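Local coordinates for protein fimbrin (Schizosaccharomyces pombe, PDB 1RT8) that binds actin filaments and crosslinks them through two actin-binding regions, contributing to cell polarity, cytokinesis, mating and spore formation, at residues W416-A421 against G427-S432; E194-L199 against K249-F254; I315-Y320 against N326-K331; T291-S296 against V487-P492; G32-I37 against C48-I53. One frame throughout, in Å; residues are numbered along the deposited sequence.

The five contacts sample all four calponin-homology (CH) domains of the helical crosslinking core. In chain order, contact 5 comes first, in CH1, and contact 2 follows, in CH2; together they belong to the first actin-binding region. The second region holds the rest: contact 4 joins CH3 to CH4 across 190 intervening residues, which include contact 3 in CH3 and contact 1 in CH4. Contacts 3 and 4 touch where Ala319 CB meets Leu294 CD2 at 3.7 Å. The others stand apart: the centres of contacts 1 and 2 are 54 Å from each other, on opposite sides of the chain's centre. Four contacts thus lie within single domains, while contact 4 joins two.

Contact 1: residues W416-A421 against G427-S432; sequences WANSMA and GSQIRS
The amide of Asn418 grips the backbone of Ile430 at both ends, with OD1 accepting from Ile430 N at 2.8 Å and ND2 donating to Ile430 O at 2.9 Å. This pairing ties helix 410-421 of the fourth CH domain to the loop that follows it, and in it the side-chain amide takes the place of a neighbouring peptide group. Both bonds are nearly straight (168° at Ile430 N, 163° at Asn418 ND2), which fixes the rotation of the amide and ties it to an extended part of the loop. Gln429 returns the grip. Its chain bends at chi2 and folds back toward the helix, where NE2 donates to the main-chain oxygen Asn418 O at 2.9 Å, a donor tilted from the carbonyl plane. The same bend lays Gln429 OE1 against Asn418 CB at 3.0 Å, a tight approach, with the two amide planes 40° apart. The Ile430 side chain is buried and touches Phe443 of helix 442-451, a residue that Asn418 and Ala421 also touch. The methyl of Ala421 adds the outlying end of the contact, its CB lying 4.1 Å from Gln429 NE2.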
# COMPACT_ATOMS: atom_id res chain seq x y z
N TRP A 416 10.98 -22.66 -17.07
CA TRP A 416 9.55 -22.46 -17.27
C TRP A 416 9.34 -21.10 -17.93
O TRP A 416 8.58 -20.97 -18.88
CB TRP A 416 8.79 -22.47 -15.95
CG TRP A 416 7.31 -22.21 -16.12
CD1 TRP A 416 6.35 -23.14 -16.39
CD2 TRP A 416 6.64 -20.95 -16.02
NE1 TRP A 416 5.12 -22.54 -16.47
CE2 TRP A 416 5.26 -21.20 -16.24
CE3 TRP A 416 7.06 -19.64 -15.76
CZ2 TRP A 416 4.31 -20.18 -16.21
CZ3 TRP A 416 6.10 -18.62 -15.73
CH2 TRP A 416 4.74 -18.90 -15.95
N ALA A 417 10.02 -20.10 -17.39
CA ALA A 417 9.91 -18.74 -17.92
C ALA A 417 10.36 -18.66 -19.37
O ALA A 417 9.73 -17.97 -20.19
CB ALA A 417 10.71 -17.77 -17.05
N ASN A 418 11.45 -19.34 -19.71
CA ASN A 418 11.96 -19.33 -21.08
C ASN A 418 10.98 -20.03 -22.04
O ASN A 418 10.77 -19.55 -23.16
CB ASN A 418 13.33 -20.00 -21.16
CG ASN A 418 14.47 -19.05 -20.82
OD1 ASN A 418 14.43 -17.87 -21.18
ND2 ASN A 418 15.49 -19.56 -20.14
N SER A 419 10.39 -21.14 -21.61
CA SER A 419 9.42 -21.89 -22.42
C SER A 419 8.24 -21.00 -22.78
O SER A 419 7.77 -21.00 -23.92
CB SER A 419 8.90 -23.10 -21.66
OG SER A 419 9.95 -23.99 -21.35
N MET A 420 7.75 -20.26 -21.79
CA MET A 420 6.63 -19.35 -21.98
C MET A 420 7.01 -18.21 -22.95
O MET A 420 6.25 -17.89 -23.86
CB MET A 420 6.24 -18.78 -20.61
CG MET A 420 4.74 -18.69 -20.36
SD MET A 420 3.87 -20.23 -20.69
CE MET A 420 3.04 -20.54 -19.15
N ALA A 421 8.19 -17.63 -22.75
CA ALA A 421 8.67 -16.53 -23.59
C ALA A 421 8.94 -16.93 -25.04
O ALA A 421 8.83 -16.10 -25.95
CB ALA A 421 9.94 -15.94 -22.98
N GLY A 427 11.68 -10.65 -27.29
CA GLY A 427 12.97 -10.47 -26.66
C GLY A 427 13.87 -11.69 -26.78
O GLY A 427 13.75 -12.48 -27.72
N SER A 428 14.77 -11.85 -25.81
CA SER A 428 15.69 -12.98 -25.81
C SER A 428 15.45 -13.92 -24.63
O SER A 428 14.86 -13.54 -23.63
CB SER A 428 17.14 -12.48 -25.75
OG SER A 428 17.58 -12.01 -27.02
N GLN A 429 15.92 -15.15 -24.78
CA GLN A 429 15.82 -16.16 -23.74
C GLN A 429 16.82 -15.72 -22.68
O GLN A 429 17.78 -15.02 -23.00
CB GLN A 429 16.22 -17.52 -24.29
CG GLN A 429 15.23 -18.07 -25.30
CD GLN A 429 14.09 -18.79 -24.62
OE1 GLN A 429 14.28 -19.86 -24.03
NE2 GLN A 429 12.89 -18.22 -24.70
N ILE A 430 16.60 -16.11 -21.44
CA ILE A 430 17.52 -15.72 -20.38
C ILE A 430 18.37 -16.87 -19.86
O ILE A 430 17.99 -18.04 -19.96
CB ILE A 430 16.78 -15.06 -19.19
CG1 ILE A 430 15.84 -16.07 -18.53
CG2 ILE A 430 16.00 -13.84 -19.67
CD1 ILE A 430 15.24 -15.56 -17.23
N ARG A 431 19.52 -16.52 -19.31
CA ARG A 431 20.44 -17.49 -18.76
C ARG A 431 20.00 -17.85 -17.35
O ARG A 431 20.02 -19.01 -16.95
CB ARG A 431 21.85 -16.91 -18.74
CG ARG A 431 22.90 -17.86 -18.21
CD ARG A 431 24.30 -17.28 -18.40
NE ARG A 431 25.33 -18.24 -18.02
CZ ARG A 431 25.47 -19.44 -18.57
NH1 ARG A 431 24.64 -19.85 -19.52
NH2 ARG A 431 26.44 -20.25 -18.15
N SER A 432 19.59 -16.82 -16.61
CA SER A 432 19.14 -16.97 -15.23
C SER A 432 18.44 -15.68 -14.81
O SER A 432 18.46 -14.71 -15.55
CB SER A 432 20.33 -17.20 -14.32
OG SER A 432 21.08 -16.01 -14.19

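Contact 2: residues E194-L199 against K249-F254; sequences ENYTVL and KLNLAF
Helices 194-203 and 248-261 stand well apart here, their nearest CA atoms, those of Tyr196 and Asn251, being 10.2 Å from each other, and the side chains of Tyr196, Asn251 and Phe254 bridge the gap. The contact belongs to the interior of the second CH domain, an all-helical fold. Tyr196 spans most of the distance, its CG anti to the carbonyl carbon (chi1 -81°), and presents its hydroxyl to Asn251. There OH donates to Asn251 OD1, which lies in the plane of the phenol ring at its edge; the modelled separation of 2.4 Å is very short, so its exact length is doubtful. On the other side of Asn251's amide, ND2 is engaged by Asn247 O, and this second bond settles which end of the amide faces the tyrosine. Phe254, one turn further along, completes a T-shaped pair with its edge toward a face of Tyr196, the centroids 4.9 Å apart and the planes at 67°. Helices 162-176 and 218-230 enclose the tyrosine further through Phe170 and Val225. With leucine in place of Tyr196, Asn251 OD1 would probably lose its buried donor and Phe254 the aromatic face beneath its edge. Phe254 CE2 sits over the centre of the tyrosine ring, 3.7 Å above its plane, while the neighbouring CD2 comes within 3.8 Å of Tyr196 CZ.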
# COMPACT_ATOMS: atom_id res chain seq x y z
N GLU A 194 -11.59 23.26 19.28
CA GLU A 194 -10.57 24.05 19.96
C GLU A 194 -9.16 23.83 19.43
O GLU A 194 -8.46 24.79 19.11
CB GLU A 194 -10.57 23.76 21.47
CG GLU A 194 -11.68 24.44 22.24
CD GLU A 194 -11.51 24.30 23.74
OE1 GLU A 194 -10.51 23.69 24.18
OE2 GLU A 194 -12.37 24.80 24.49
N ASN A 195 -8.74 22.58 19.36
CA ASN A 195 -7.40 22.30 18.88
C ASN A 195 -7.18 22.75 17.44
O ASN A 195 -6.10 23.22 17.08
CB ASN A 195 -7.07 20.82 19.07
CG ASN A 195 -6.89 20.47 20.55
OD1 ASN A 195 -6.50 21.32 21.33
ND2 ASN A 195 -7.17 19.22 20.92
N TYR A 196 -8.22 22.63 16.62
CA TYR A 196 -8.14 23.06 15.23
C TYR A 196 -7.95 24.58 15.19
O TYR A 196 -7.10 25.09 14.45
CB TYR A 196 -9.42 22.69 14.48
CG TYR A 196 -9.49 21.25 13.99
CD1 TYR A 196 -10.73 20.63 13.81
CD2 TYR A 196 -8.34 20.53 13.68
CE1 TYR A 196 -10.83 19.33 13.33
CE2 TYR A 196 -8.42 19.21 13.19
CZ TYR A 196 -9.68 18.62 13.02
OH TYR A 196 -9.80 17.33 12.54
N THR A 197 -8.73 25.30 16.00
CA THR A 197 -8.64 26.76 16.06
C THR A 197 -7.24 27.22 16.46
O THR A 197 -6.69 28.14 15.85
CB THR A 197 -9.65 27.34 17.06
OG1 THR A 197 -10.98 27.09 16.59
CG2 THR A 197 -9.45 28.84 17.23
N VAL A 198 -6.66 26.60 17.48
CA VAL A 198 -5.32 26.97 17.92
C VAL A 198 -4.31 26.62 16.81
O VAL A 198 -3.40 27.40 16.52
CB VAL A 198 -4.94 26.24 19.23
CG1 VAL A 198 -3.51 26.55 19.61
CG2 VAL A 198 -5.88 26.67 20.35
N LEU A 199 -4.49 25.45 16.19
CA LEU A 199 -3.60 25.03 15.11
C LEU A 199 -3.62 26.05 13.97
O LEU A 199 -2.58 26.53 13.53
CB LEU A 199 -4.02 23.64 14.57
CG LEU A 199 -3.32 23.17 13.29
CD1 LEU A 199 -1.81 23.10 13.51
CD2 LEU A 199 -3.87 21.82 12.86
N LYS A 249 -11.98 9.39 9.82
CA LYS A 249 -11.57 9.51 8.43
C LYS A 249 -11.61 10.94 7.89
O LYS A 249 -10.60 11.45 7.40
CB LYS A 249 -12.45 8.62 7.56
CG LYS A 249 -12.57 7.18 8.06
CD LYS A 249 -13.48 6.37 7.16
CE LYS A 249 -13.63 4.95 7.66
NZ LYS A 249 -14.62 4.22 6.83
N LEU A 250 -12.77 11.58 7.97
CA LEU A 250 -12.90 12.93 7.46
C LEU A 250 -11.98 13.90 8.19
O LEU A 250 -11.43 14.81 7.58
CB LEU A 250 -14.36 13.40 7.56
CG LEU A 250 -15.33 12.51 6.78
CD1 LEU A 250 -16.77 12.98 7.01
CD2 LEU A 250 -14.98 12.53 5.31
N ASN A 251 -11.79 13.70 9.49
CA ASN A 251 -10.90 14.59 10.25
C ASN A 251 -9.45 14.33 9.88
O ASN A 251 -8.65 15.26 9.81
CB ASN A 251 -11.13 14.43 11.76
CG ASN A 251 -12.25 15.32 12.28
OD1 ASN A 251 -12.09 16.54 12.40
ND2 ASN A 251 -13.40 14.72 12.59
N LEU A 252 -9.09 13.07 9.65
CA LEU A 252 -7.73 12.75 9.27
C LEU A 252 -7.42 13.38 7.91
O LEU A 252 -6.37 14.00 7.72
CB LEU A 252 -7.54 11.23 9.17
CG LEU A 252 -6.17 10.77 8.69
CD1 LEU A 252 -5.13 11.04 9.78
CD2 LEU A 252 -6.20 9.28 8.36
N ALA A 253 -8.34 13.23 6.96
CA ALA A 253 -8.15 13.77 5.62
C ALA A 253 -7.98 15.29 5.69
O ALA A 253 -7.09 15.86 5.04
CB ALA A 253 -9.32 13.40 4.73
N PHE A 254 -8.83 15.94 6.48
CA PHE A 254 -8.78 17.38 6.68
C PHE A 254 -7.37 17.76 7.13
O PHE A 254 -6.72 18.60 6.51
CB PHE A 254 -9.80 17.78 7.75
CG PHE A 254 -9.72 19.22 8.18
CD1 PHE A 254 -10.21 20.23 7.36
CD2 PHE A 254 -9.17 19.55 9.42
CE1 PHE A 254 -10.16 21.57 7.78
CE2 PHE A 254 -9.12 20.88 9.84
CZ PHE A 254 -9.62 21.90 9.02

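Contact 3: residues I315-Y320 against N326-K331; sequences ILLQAY and NTVNWK
Two bumps of the loop, Val328 CG2 and the far rim of the Trp330 indole, fit against the surface of helix 314-323 around Leu317. The Val328 methyl settles into a hollow bounded by the main chain and the next helical turn, with CG2 3.5 Å from Leu317 O and 4.1 Å from Tyr320 CB. Trp330 brings the outer corner of its six-membered ring to the helix: CH2 reaches Leu317 CB at 3.6 Å and Gln318 CG at 3.8 Å, and the backbone N of Gln318 lies at the ring's edge. Between the two bumps the loop packs on itself, since Val328 CG1 covers the centre of one indole face, 3.6 Å above its plane. Thr327 marks the other end of the fit, its CG2 lying 4.3 Å from Tyr320 CB. The polar groups find their partners outside the two segments: Thr327 OG1 binds Thr324 O, Gln318 OE1 takes Thr300 N, and Asp321, in the last turn of the same helix, accepts from Thr327 N and Val328 N through OD1 and from Trp330 NE1 through OD2. An alanine replacing Trp330 would be likely to uncover Leu317 CB and the Val328 methyl, and to leave Asp321 OD2 without the indole N-H. The segments of this third CH domain thus meet by van der Waals packing, largely carbon on carbon, with Leu317 O and Gln318 N also against loop side chains, while the Asp321 carboxylate probably helps to orient loop and indole.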
# COMPACT_ATOMS: atom_id res chain seq x y z
N ILE A 315 7.17 -11.02 14.87
CA ILE A 315 6.66 -10.89 13.51
C ILE A 315 6.96 -12.15 12.71
O ILE A 315 6.08 -12.69 12.04
CB ILE A 315 7.29 -9.67 12.79
CG1 ILE A 315 6.83 -8.38 13.47
CG2 ILE A 315 6.94 -9.69 11.30
CD1 ILE A 315 5.35 -8.14 13.45
N LEU A 316 8.20 -12.62 12.78
CA LEU A 316 8.59 -13.83 12.06
C LEU A 316 7.78 -15.05 12.51
O LEU A 316 7.31 -15.84 11.69
CB LEU A 316 10.09 -14.09 12.25
CG LEU A 316 11.03 -13.12 11.50
CD1 LEU A 316 12.46 -13.29 11.95
CD2 LEU A 316 10.91 -13.38 10.01
N LEU A 317 7.61 -15.19 13.83
CA LEU A 317 6.86 -16.31 14.36
C LEU A 317 5.41 -16.27 13.89
O LEU A 317 4.83 -17.31 13.58
CB LEU A 317 6.95 -16.31 15.89
CG LEU A 317 8.36 -16.65 16.39
CD1 LEU A 317 8.45 -16.51 17.90
CD2 LEU A 317 8.72 -18.06 15.96
N GLN A 318 4.82 -15.08 13.81
CA GLN A 318 3.45 -14.97 13.33
C GLN A 318 3.37 -15.42 11.87
O GLN A 318 2.44 -16.14 11.49
CB GLN A 318 2.94 -13.54 13.43
CG GLN A 318 2.66 -13.07 14.84
CD GLN A 318 2.30 -11.60 14.88
OE1 GLN A 318 1.34 -11.17 14.24
NE2 GLN A 318 3.07 -10.82 15.62
N ALA A 319 4.35 -15.01 11.07
CA ALA A 319 4.40 -15.36 9.66
C ALA A 319 4.38 -16.88 9.49
O ALA A 319 3.60 -17.40 8.68
CB ALA A 319 5.66 -14.77 9.00
N TYR A 320 5.22 -17.58 10.25
CA TYR A 320 5.28 -19.04 10.18
C TYR A 320 3.90 -19.65 10.38
O TYR A 320 3.52 -20.57 9.68
CB TYR A 320 6.20 -19.64 11.25
CG TYR A 320 7.67 -19.65 10.89
CD1 TYR A 320 8.57 -18.80 11.56
CD2 TYR A 320 8.17 -20.49 9.89
CE1 TYR A 320 9.92 -18.79 11.23
CE2 TYR A 320 9.54 -20.47 9.55
CZ TYR A 320 10.40 -19.61 10.23
OH TYR A 320 11.73 -19.57 9.93
N ASN A 326 -0.66 -23.81 13.30
CA ASN A 326 -0.19 -24.75 14.32
C ASN A 326 1.28 -25.12 14.18
O ASN A 326 1.67 -26.25 14.48
CB ASN A 326 -1.03 -26.03 14.31
CG ASN A 326 -2.44 -25.80 14.78
OD1 ASN A 326 -2.68 -25.10 15.77
ND2 ASN A 326 -3.40 -26.41 14.09
N THR A 327 2.10 -24.18 13.74
CA THR A 327 3.52 -24.45 13.61
C THR A 327 4.22 -23.98 14.88
O THR A 327 5.12 -24.64 15.39
CB THR A 327 4.14 -23.69 12.40
OG1 THR A 327 3.67 -24.28 11.18
CG2 THR A 327 5.66 -23.76 12.45
N VAL A 328 3.76 -22.85 15.41
CA VAL A 328 4.35 -22.27 16.60
C VAL A 328 3.66 -22.58 17.93
O VAL A 328 2.44 -22.45 18.06
CB VAL A 328 4.43 -20.73 16.44
CG1 VAL A 328 5.11 -20.12 17.65
CG2 VAL A 328 5.17 -20.38 15.16
N ASN A 329 4.45 -23.00 18.90
CA ASN A 329 3.94 -23.27 20.24
C ASN A 329 4.13 -21.96 20.98
O ASN A 329 5.20 -21.70 21.53
CB ASN A 329 4.76 -24.36 20.93
CG ASN A 329 4.29 -24.62 22.36
OD1 ASN A 329 4.79 -25.52 23.03
ND2 ASN A 329 3.34 -23.82 22.83
N TRP A 330 3.10 -21.12 20.99
CA TRP A 330 3.21 -19.83 21.65
C TRP A 330 3.45 -19.85 23.15
O TRP A 330 3.70 -18.80 23.74
CB TRP A 330 1.99 -18.99 21.30
CG TRP A 330 1.95 -18.67 19.84
CD1 TRP A 330 1.33 -19.39 18.86
CD2 TRP A 330 2.62 -17.59 19.18
NE1 TRP A 330 1.57 -18.81 17.63
CE2 TRP A 330 2.36 -17.71 17.80
CE3 TRP A 330 3.41 -16.53 19.63
CZ2 TRP A 330 2.87 -16.81 16.86
CZ3 TRP A 330 3.92 -15.63 18.70
CH2 TRP A 330 3.65 -15.78 17.33
N LYS A 331 3.38 -21.02 23.77
CA LYS A 331 3.62 -21.11 25.21
C LYS A 331 5.12 -21.03 25.44
O LYS A 331 5.58 -20.82 26.56
CB LYS A 331 3.07 -22.43 25.77
CG LYS A 331 1.55 -22.54 25.73
CD LYS A 331 1.06 -23.88 26.29
CE LYS A 331 -0.45 -24.01 26.17
NZ LYS A 331 -0.96 -25.31 26.70

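Contact 4: residues T291-S296 against V487-P492; sequences TLWLNS and VIFILP
The ring of Phe489 lies with one face against helix 282-296, at the residues Leu292 and Trp293. Trp293 CA sits 4.0 Å from the ring centroid and 23° off its normal, a CH-pi contact displaced toward the rim, while the carbonyl carbon of Leu292 stands over the ring's centre. Side chains hold the ring at its borders. Leu292 CB comes to Phe489 CD2 at 3.8 Å, and its CD1 methyl continues past the ring to Phe489 O, 3.5 Å away. Across the ring, Trp293 CD1 meets Phe489 CE1 at 3.6 Å; this atom approaches the indole at its edge, in plane, with the two ring planes oblique at 62°. Trp293 has its CG anti to the backbone N (chi1 178°), which carries the indole off toward helix 379-397, where Val386 and Met389 receive it. The far tip of the phenyl ring, CZ, is met by Ser296 CB at 3.5 Å. Ser296 OG is turned back to donate to Trp293 O at 2.5 Å, a short bond in the carbonyl plane on a lone pair, so the hydroxyl is occupied within its own helix. Val289 of the same helix adds to the seat of Phe489. An aromatic side chain from the loop between helices 467-483 and 492-496 thus docks on a helix of the preceding domain, packing CH3 against CH4 as in the compact tandem CH pair of an actin-binding domain.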
# COMPACT_ATOMS: atom_id res chain seq x y z
N THR A 291 8.54 -6.36 3.24
CA THR A 291 7.66 -5.70 4.19
C THR A 291 6.22 -5.80 3.69
O THR A 291 5.32 -6.12 4.45
CB THR A 291 8.01 -4.20 4.36
OG1 THR A 291 9.23 -4.07 5.10
CG2 THR A 291 6.89 -3.46 5.10
N LEU A 292 6.02 -5.53 2.41
CA LEU A 292 4.69 -5.61 1.83
C LEU A 292 4.21 -7.05 1.93
O LEU A 292 3.07 -7.31 2.32
CB LEU A 292 4.71 -5.18 0.36
CG LEU A 292 4.93 -3.69 0.05
CD1 LEU A 292 5.30 -3.51 -1.41
CD2 LEU A 292 3.66 -2.90 0.38
N TRP A 293 5.08 -8.00 1.59
CA TRP A 293 4.70 -9.41 1.64
C TRP A 293 4.29 -9.85 3.06
O TRP A 293 3.18 -10.34 3.27
CB TRP A 293 5.84 -10.29 1.14
CG TRP A 293 5.52 -11.75 1.23
CD1 TRP A 293 4.53 -12.41 0.56
CD2 TRP A 293 6.15 -12.72 2.07
NE1 TRP A 293 4.50 -13.73 0.93
CE2 TRP A 293 5.49 -13.95 1.86
CE3 TRP A 293 7.21 -12.67 2.98
CZ2 TRP A 293 5.85 -15.12 2.53
CZ3 TRP A 293 7.58 -13.84 3.65
CH2 TRP A 293 6.89 -15.05 3.42
N LEU A 294 5.18 -9.68 4.02
CA LEU A 294 4.86 -10.07 5.39
C LEU A 294 3.59 -9.38 5.89
O LEU A 294 2.76 -10.01 6.54
CB LEU A 294 6.03 -9.76 6.33
CG LEU A 294 7.24 -10.69 6.21
CD1 LEU A 294 8.44 -10.09 6.95
CD2 LEU A 294 6.89 -12.06 6.79
N ASN A 295 3.43 -8.09 5.59
CA ASN A 295 2.24 -7.37 6.04
C ASN A 295 1.00 -7.95 5.39
O ASN A 295 -0.08 -7.90 5.96
CB ASN A 295 2.32 -5.86 5.73
CG ASN A 295 3.17 -5.09 6.73
OD1 ASN A 295 3.44 -5.57 7.83
ND2 ASN A 295 3.58 -3.88 6.36
N SER A 296 1.17 -8.51 4.19
CA SER A 296 0.05 -9.11 3.47
C SER A 296 -0.44 -10.35 4.20
O SER A 296 -1.57 -10.80 3.98
CB SER A 296 0.46 -9.48 2.03
OG SER A 296 1.08 -10.76 1.96
N VAL A 487 -0.40 -11.83 -7.66
CA VAL A 487 -0.15 -11.00 -6.48
C VAL A 487 1.33 -10.64 -6.56
O VAL A 487 2.20 -11.50 -6.36
CB VAL A 487 -0.45 -11.78 -5.17
CG1 VAL A 487 0.06 -11.01 -3.96
CG2 VAL A 487 -1.95 -12.00 -5.05
N ILE A 488 1.61 -9.38 -6.88
CA ILE A 488 2.97 -8.89 -7.06
C ILE A 488 3.31 -7.75 -6.10
O ILE A 488 2.57 -6.78 -6.00
CB ILE A 488 3.15 -8.40 -8.51
CG1 ILE A 488 2.81 -9.54 -9.46
CG2 ILE A 488 4.57 -7.91 -8.74
CD1 ILE A 488 2.69 -9.11 -10.89
N PHE A 489 4.45 -7.87 -5.42
CA PHE A 489 4.87 -6.86 -4.47
C PHE A 489 6.08 -6.05 -4.92
O PHE A 489 6.60 -5.25 -4.14
CB PHE A 489 5.15 -7.49 -3.11
CG PHE A 489 3.94 -8.09 -2.46
CD1 PHE A 489 3.89 -9.44 -2.13
CD2 PHE A 489 2.83 -7.30 -2.17
CE1 PHE A 489 2.76 -10.00 -1.53
CE2 PHE A 489 1.69 -7.84 -1.56
CZ PHE A 489 1.66 -9.20 -1.25
N ILE A 490 6.53 -6.26 -6.15
CA ILE A 490 7.66 -5.50 -6.66
C ILE A 490 7.20 -4.33 -7.52
O ILE A 490 6.01 -4.21 -7.83
CB ILE A 490 8.60 -6.38 -7.53
CG1 ILE A 490 7.82 -6.97 -8.72
CG2 ILE A 490 9.20 -7.49 -6.69
CD1 ILE A 490 8.73 -7.64 -9.75
N LEU A 491 8.14 -3.46 -7.88
CA LEU A 491 7.87 -2.31 -8.72
C LEU A 491 8.63 -2.51 -10.04
O LEU A 491 9.51 -3.37 -10.14
CB LEU A 491 8.35 -1.01 -8.06
CG LEU A 491 7.53 -0.42 -6.90
CD1 LEU A 491 8.29 0.76 -6.31
CD2 LEU A 491 6.16 0.02 -7.40
N PRO A 492 8.30 -1.72 -11.07
CA PRO A 492 8.97 -1.85 -12.36
C PRO A 492 10.50 -1.79 -12.25
O PRO A 492 11.23 -2.57 -12.88
CB PRO A 492 8.41 -0.68 -13.16
CG PRO A 492 7.00 -0.56 -12.62
CD PRO A 492 7.21 -0.72 -11.13

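Contact 5: residues G32-I37 against C48-I53; sequences GSRVPI and CKDGLI
Arg34 crosses from the loop after helix 11-25 to Asp50, in the turn just before helix 52-61 of the first CH domain. From CB, which points toward that turn, the chain takes CG into the position between the backbone N and the carbonyl carbon (chi1 40°) and then runs extended through CD and NE, delivering the guanidinium at full length. The head meets Asp50 edge-on. Its NH2 donates at 3.0 Å along a nearly straight line (164°) to Asp50 OD2, which accepts through its syn lone pair, and so forms a salt bridge in which the guanidinium and carboxylate planes are turned by 69°. The same NH2 lies 3.5 Å from Leu52 CD1, a methyl at the guanidinium edge. NH1 turns to Gln47 OE1 and makes a weak bond of 3.4 Å to water 1, which also accepts from Asp50 N at 3.0 Å. Asp50 OD1 has its own duty: it accepts from Leu52 N at 3.1 Å, an Asx turn leading into the helix, with the donor above the carboxylate plane. Apart from these polar groups, Ile37 and Ile53 reach toward each other tip to tip, CD1 to CD1, at 3.9 Å. With one oxygen engaged by an arginine and the other by a backbone N-H, the buried Asp50 carboxylate is probably stabilised as an anion, coupling loop 32-37 to the start of the helix.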
# COMPACT_ATOMS: atom_id res chain seq x y z
N GLY A 32 -14.68 10.70 -17.96
CA GLY A 32 -15.25 12.04 -17.99
C GLY A 32 -16.75 12.03 -18.22
O GLY A 32 -17.48 12.85 -17.67
N SER A 33 -17.21 11.09 -19.04
CA SER A 33 -18.63 10.97 -19.37
C SER A 33 -19.54 10.67 -18.18
O SER A 33 -20.74 10.48 -18.36
CB SER A 33 -18.82 9.88 -20.43
OG SER A 33 -18.35 8.62 -19.95
N ARG A 34 -18.98 10.63 -16.98
CA ARG A 34 -19.78 10.34 -15.79
C ARG A 34 -19.25 10.98 -14.52
O ARG A 34 -19.83 10.80 -13.45
CB ARG A 34 -19.90 8.83 -15.59
CG ARG A 34 -18.61 8.04 -15.88
CD ARG A 34 -18.76 6.56 -15.54
NE ARG A 34 -17.84 5.71 -16.29
CZ ARG A 34 -17.65 4.41 -16.08
NH1 ARG A 34 -18.32 3.79 -15.12
NH2 ARG A 34 -16.81 3.73 -16.83
N VAL A 35 -18.16 11.74 -14.64
CA VAL A 35 -17.52 12.39 -13.50
C VAL A 35 -18.50 12.95 -12.47
O VAL A 35 -18.52 12.49 -11.33
CB VAL A 35 -16.59 13.54 -13.96
CG1 VAL A 35 -15.57 13.85 -12.87
CG2 VAL A 35 -15.90 13.17 -15.24
N PRO A 36 -19.30 13.96 -12.84
CA PRO A 36 -20.24 14.51 -11.86
C PRO A 36 -21.21 13.45 -11.32
O PRO A 36 -22.34 13.33 -11.79
CB PRO A 36 -20.96 15.60 -12.66
CG PRO A 36 -19.93 16.03 -13.65
CD PRO A 36 -19.37 14.71 -14.11
N ILE A 37 -20.75 12.68 -10.34
CA ILE A 37 -21.57 11.63 -9.74
C ILE A 37 -22.37 12.18 -8.57
O ILE A 37 -21.84 12.91 -7.74
CB ILE A 37 -20.70 10.45 -9.24
CG1 ILE A 37 -19.92 9.85 -10.41
CG2 ILE A 37 -21.58 9.38 -8.59
CD1 ILE A 37 -18.99 8.73 -10.01
N CYS A 48 -18.94 2.03 -10.07
CA CYS A 48 -17.67 1.42 -9.69
C CYS A 48 -17.50 -0.01 -10.17
O CYS A 48 -16.40 -0.57 -10.09
CB CYS A 48 -17.49 1.47 -8.17
SG CYS A 48 -17.00 3.09 -7.53
N LYS A 49 -18.57 -0.60 -10.68
CA LYS A 49 -18.57 -1.98 -11.14
C LYS A 49 -17.57 -2.41 -12.21
O LYS A 49 -17.11 -3.56 -12.20
CB LYS A 49 -19.98 -2.37 -11.61
CG LYS A 49 -21.02 -2.38 -10.50
CD LYS A 49 -22.38 -2.83 -11.02
CE LYS A 49 -23.37 -3.01 -9.89
NZ LYS A 49 -24.68 -3.51 -10.38
N ASP A 50 -17.23 -1.52 -13.14
CA ASP A 50 -16.30 -1.93 -14.18
C ASP A 50 -14.84 -1.64 -13.87
O ASP A 50 -13.99 -1.75 -14.75
CB ASP A 50 -16.68 -1.33 -15.55
CG ASP A 50 -16.46 0.17 -15.65
OD1 ASP A 50 -15.91 0.79 -14.71
OD2 ASP A 50 -16.84 0.74 -16.70
N GLY A 51 -14.56 -1.28 -12.62
CA GLY A 51 -13.20 -1.01 -12.20
C GLY A 51 -12.45 0.21 -12.70
O GLY A 51 -11.35 0.49 -12.22
N LEU A 52 -13.01 0.95 -13.66
CA LEU A 52 -12.31 2.13 -14.19
C LEU A 52 -12.12 3.26 -13.17
O LEU A 52 -11.01 3.77 -13.00
CB LEU A 52 -13.04 2.66 -15.44
CG LEU A 52 -12.94 1.71 -16.64
CD1 LEU A 52 -13.80 2.22 -17.79
CD2 LEU A 52 -11.50 1.59 -17.07
N ILE A 53 -13.19 3.64 -12.49
CA ILE A 53 -13.13 4.69 -11.49
C ILE A 53 -12.13 4.35 -10.40
O ILE A 53 -11.31 5.19 -10.02
CB ILE A 53 -14.51 4.91 -10.84
CG1 ILE A 53 -15.46 5.55 -11.86
CG2 ILE A 53 -14.37 5.78 -9.60
CD1 ILE A 53 -16.85 5.80 -11.32
O HOH W 1 -19.10 0.69 -14.08